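Local atomic coordinates of maleate cis-trans isomerase (Pseudomonas putida, PDB entry 4FQ5), a protein that probably catalyses the cis-trans isomerisation of the C2-C3 double bond of maleate to give fumarate, and works as a homodimer. Residues V156-P159 against L164-L167; L167-I172 against I177-Y182. The protein carries 1 engineered substitution. All blocks are in the same frame, centred on the assembly; numbering follows the deposited sequence.

Contact 1 of 2, residues V156-P159 against L164-L167; sequences VVTP and LTEL
T165, in the first turns of helix 162-174, turns its side chain to T158 at the end of strand 153-158, and the two hydroxyls share a hydrogen bond, OG1 of T158 to OG1 of T165, 2.8 Å long. With chi1 at -59°, T165 holds OG1 beside its own backbone N, where the hydroxyl also bonds to the carbonyl oxygen of M161 one helical turn back; the OG1 of T158 is bonded in turn to the backbone N of Y160. Two buried hydroxyls are thus satisfied in a chain of bonds. Threonine suits both places because its methyl completes an apolar patch: CG2 of T165 lies 3.8 Å from CG2 of T158, and both side chains also touch A184. A valine in place of T165 would probably keep most of this packing but leave the buried OG1 of T158 without its partner on the helix. The threonine-to-threonine bond ties helix 162-174 back to strand 153-158 across the tight connection that carries Y160, a predicted substrate-binding residue. Strand, helix and strand 178-184 form a beta-alpha-beta unit, and T158 lies at the C-terminal end of its parallel strand, where alpha/beta folds usually place their active sites.

Contact 2 of 2, residues L167-I172 against I177-Y182; sequences LVVDYI and IEVGDY
I172 and V169, one helical turn apart on helix 162-174, rest on I177, V179 and Y182 in the second half of a beta-alpha-beta crossover, where the chain leaves the helix and returns as strand 178-184. The axes of helix segment 167-172 and strand segment 178-182 run at 138° to each other, 8.1 Å apart at their closest.

I172 buries the most surface. Its CG2 lies anti to the backbone N (CG1 takes the place beside that N, chi1 -65°), which carries this methyl to the strand side, 3.6 Å from CB of I177 and 3.8 Å from CG2 of V179. Beta-branched residues suit such a place, since they set a methyl close to the backbone and fill the space between helix and sheet with little freedom to turn. I177 also packs against I143 and I146 of helix 138-149, so it joins two helices.

V169 works with both of its methyls. CG1 meets V179, 3.8 Å from its CB, while CG2 turns to the ring of Y182. V179 thus sits against both helix residues, its CG1 on V169 and its CG2 reaching I172. Tyrosine suits position 182 because its ring gives the valine a flat apolar surface while its OH is hydrogen-bonded to the carboxylate of E166, a turn earlier on the helix.

The backbone closes the turn: N of I177 donates to O of I172 over 3.2 Å, with an N-H...O angle of 155° and the donor tilted out of the carbonyl plane. At the other end, CG2 of V169 stands over one face of the Y182 ring in a CH-pi contact, 3.9 Å from the centroid.

The two contacts follow one another along the chain and share L167, where the second segment of contact 1 ends and the first of contact 2 begins. Contact 1 joins helix 162-174 to the strand before it, contact 2 to the strand after it. Their centres lie about 8 Å apart, and the two strands they use are neighbours in one parallel sheet, linked by a backbone hydrogen bond from V156 N to D181 O, 3.2 Å. Together the contacts hold the helix over both strands, with contact 1 beside the predicted substrate-binding Y160. The side chain of T158 is about 8 Å from the bound maleate, and the side chain of I172 is about 11 Å from the bound maleate.

Contact 1 of 2, residues V156-P159 against L164-L167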
# COMPACT_ATOMS: atom_id res chain seq x y z
N VAL A 156 26.21 11.68 -17.39
CA VAL A 156 25.50 12.48 -16.38
C VAL A 156 24.53 13.47 -17.01
O VAL A 156 24.92 14.26 -17.86
CB VAL A 156 26.50 13.28 -15.49
CG1 VAL A 156 25.75 14.07 -14.42
CG2 VAL A 156 27.52 12.37 -14.85
N VAL A 157 23.28 13.45 -16.56
CA VAL A 157 22.33 14.49 -16.92
C VAL A 157 22.08 15.37 -15.69
O VAL A 157 21.92 14.86 -14.58
CB VAL A 157 20.98 13.90 -17.41
CG1 VAL A 157 20.07 15.00 -17.92
CG2 VAL A 157 21.22 12.83 -18.48
N THR A 158 22.06 16.69 -15.89
CA THR A 158 21.73 17.64 -14.82
C THR A 158 20.73 18.67 -15.34
O THR A 158 20.60 18.85 -16.55
CB THR A 158 22.97 18.39 -14.29
OG1 THR A 158 23.16 19.59 -15.04
CG2 THR A 158 24.24 17.54 -14.35
N PRO A 159 20.02 19.37 -14.42
CA PRO A 159 19.17 20.47 -14.84
C PRO A 159 19.83 21.84 -14.69
O PRO A 159 19.23 22.86 -15.06
CB PRO A 159 18.00 20.37 -13.86
CG PRO A 159 18.64 19.89 -12.60
CD PRO A 159 19.80 19.02 -13.01
N LEU A 164 27.68 25.48 -13.07
CA LEU A 164 27.37 24.56 -11.97
C LEU A 164 27.55 23.10 -12.38
O LEU A 164 28.12 22.31 -11.63
CB LEU A 164 25.94 24.81 -11.47
CG LEU A 164 25.74 25.61 -10.18
CD1 LEU A 164 26.93 26.46 -9.78
CD2 LEU A 164 24.46 26.43 -10.25
N THR A 165 27.07 22.76 -13.58
CA THR A 165 27.24 21.41 -14.14
C THR A 165 28.73 21.05 -14.25
O THR A 165 29.14 19.93 -13.95
CB THR A 165 26.54 21.28 -15.51
OG1 THR A 165 25.14 21.56 -15.37
CG2 THR A 165 26.71 19.87 -16.09
N GLU A 166 29.52 22.03 -14.68
CA GLU A 166 30.97 21.87 -14.80
C GLU A 166 31.60 21.52 -13.46
O GLU A 166 32.42 20.61 -13.39
CB GLU A 166 31.60 23.17 -15.31
CG GLU A 166 32.53 22.97 -16.47
CD GLU A 166 31.80 23.05 -17.79
OE1 GLU A 166 31.51 24.18 -18.24
OE2 GLU A 166 31.52 21.98 -18.38
N LEU A 167 31.21 22.25 -12.42
CA LEU A 167 31.68 21.98 -11.06
C LEU A 167 31.38 20.54 -10.64
O LEU A 167 32.24 19.87 -10.07
CB LEU A 167 31.03 22.95 -10.06
CG LEU A 167 31.73 24.25 -9.64
CD1 LEU A 167 32.25 25.07 -10.82
CD2 LEU A 167 30.78 25.09 -8.80

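Contact 2 of 2, residues L167-I172 against I177-Y182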
# COMPACT_ATOMS: atom_id res chain seq x y z
N LEU A 167 31.21 22.25 -12.42
CA LEU A 167 31.68 21.98 -11.06
C LEU A 167 31.38 20.54 -10.64
O LEU A 167 32.24 19.87 -10.07
CB LEU A 167 31.03 22.95 -10.06
CG LEU A 167 31.73 24.25 -9.64
CD1 LEU A 167 32.25 25.07 -10.82
CD2 LEU A 167 30.78 25.09 -8.80
N VAL A 168 30.17 20.08 -10.93
CA VAL A 168 29.72 18.74 -10.55
C VAL A 168 30.56 17.68 -11.25
O VAL A 168 31.10 16.77 -10.61
CB VAL A 168 28.21 18.54 -10.84
CG1 VAL A 168 27.81 17.08 -10.69
CG2 VAL A 168 27.38 19.42 -9.91
N VAL A 169 30.70 17.82 -12.57
CA VAL A 169 31.51 16.91 -13.37
C VAL A 169 32.96 16.89 -12.87
O VAL A 169 33.55 15.82 -12.70
CB VAL A 169 31.42 17.25 -14.88
CG1 VAL A 169 32.51 16.54 -15.67
CG2 VAL A 169 30.05 16.86 -15.41
N ASP A 170 33.52 18.07 -12.59
CA ASP A 170 34.88 18.17 -12.05
C ASP A 170 35.01 17.55 -10.66
O ASP A 170 36.03 16.94 -10.34
CB ASP A 170 35.37 19.62 -12.04
CG ASP A 170 35.68 20.14 -13.44
OD1 ASP A 170 35.61 19.37 -14.43
OD2 ASP A 170 36.02 21.35 -13.55
N TYR A 171 33.96 17.68 -9.84
CA TYR A 171 33.93 17.06 -8.51
C TYR A 171 33.98 15.53 -8.63
O TYR A 171 34.74 14.86 -7.91
CB TYR A 171 32.67 17.50 -7.74
CG TYR A 171 32.71 17.27 -6.24
CD1 TYR A 171 32.96 18.33 -5.37
CD2 TYR A 171 32.50 16.00 -5.70
CE1 TYR A 171 32.99 18.13 -3.99
CE2 TYR A 171 32.53 15.79 -4.33
CZ TYR A 171 32.78 16.86 -3.48
OH TYR A 171 32.81 16.64 -2.13
N ILE A 172 33.18 14.99 -9.55
CA ILE A 172 33.12 13.55 -9.78
C ILE A 172 34.46 13.02 -10.31
O ILE A 172 34.97 12.00 -9.84
CB ILE A 172 31.96 13.19 -10.75
CG1 ILE A 172 30.60 13.53 -10.10
CG2 ILE A 172 32.00 11.72 -11.11
CD1 ILE A 172 29.46 13.68 -11.08
N ILE A 177 36.31 9.26 -10.66
CA ILE A 177 35.31 8.67 -11.54
C ILE A 177 35.29 9.46 -12.83
O ILE A 177 34.99 10.65 -12.84
CB ILE A 177 33.90 8.68 -10.90
CG1 ILE A 177 33.90 7.88 -9.59
CG2 ILE A 177 32.85 8.13 -11.87
CD1 ILE A 177 32.84 8.33 -8.59
N GLU A 178 35.61 8.79 -13.93
CA GLU A 178 35.59 9.43 -15.25
C GLU A 178 34.19 9.86 -15.63
O GLU A 178 33.21 9.20 -15.29
CB GLU A 178 36.16 8.49 -16.31
CG GLU A 178 37.66 8.29 -16.23
CD GLU A 178 38.20 7.39 -17.33
OE1 GLU A 178 37.59 7.32 -18.42
OE2 GLU A 178 39.25 6.76 -17.11
N VAL A 179 34.10 10.99 -16.32
CA VAL A 179 32.83 11.44 -16.89
C VAL A 179 32.97 11.53 -18.41
O VAL A 179 33.84 12.24 -18.92
CB VAL A 179 32.37 12.80 -16.32
CG1 VAL A 179 31.05 13.22 -16.94
CG2 VAL A 179 32.22 12.73 -14.80
N GLY A 180 32.12 10.78 -19.10
CA GLY A 180 31.99 10.90 -20.55
C GLY A 180 30.99 11.99 -20.89
O GLY A 180 31.09 13.11 -20.40
N ASP A 181 30.02 11.66 -21.74
CA ASP A 181 28.98 12.59 -22.11
C ASP A 181 28.23 13.12 -20.89
O ASP A 181 27.96 12.38 -19.94
CB ASP A 181 27.98 11.93 -23.06
CG ASP A 181 28.35 12.09 -24.52
OD1 ASP A 181 27.47 12.47 -25.31
OD2 ASP A 181 29.53 11.84 -24.87
N TYR A 182 27.91 14.41 -20.92
CA TYR A 182 27.02 14.99 -19.93
C TYR A 182 26.15 16.05 -20.58
O TYR A 182 26.54 16.65 -21.58
CB TYR A 182 27.79 15.52 -18.71
CG TYR A 182 28.81 16.61 -18.97
CD1 TYR A 182 28.45 17.96 -18.98
CD2 TYR A 182 30.15 16.29 -19.18
CE1 TYR A 182 29.39 18.95 -19.20
CE2 TYR A 182 31.10 17.28 -19.40
CZ TYR A 182 30.71 18.61 -19.41
OH TYR A 182 31.65 19.59 -19.63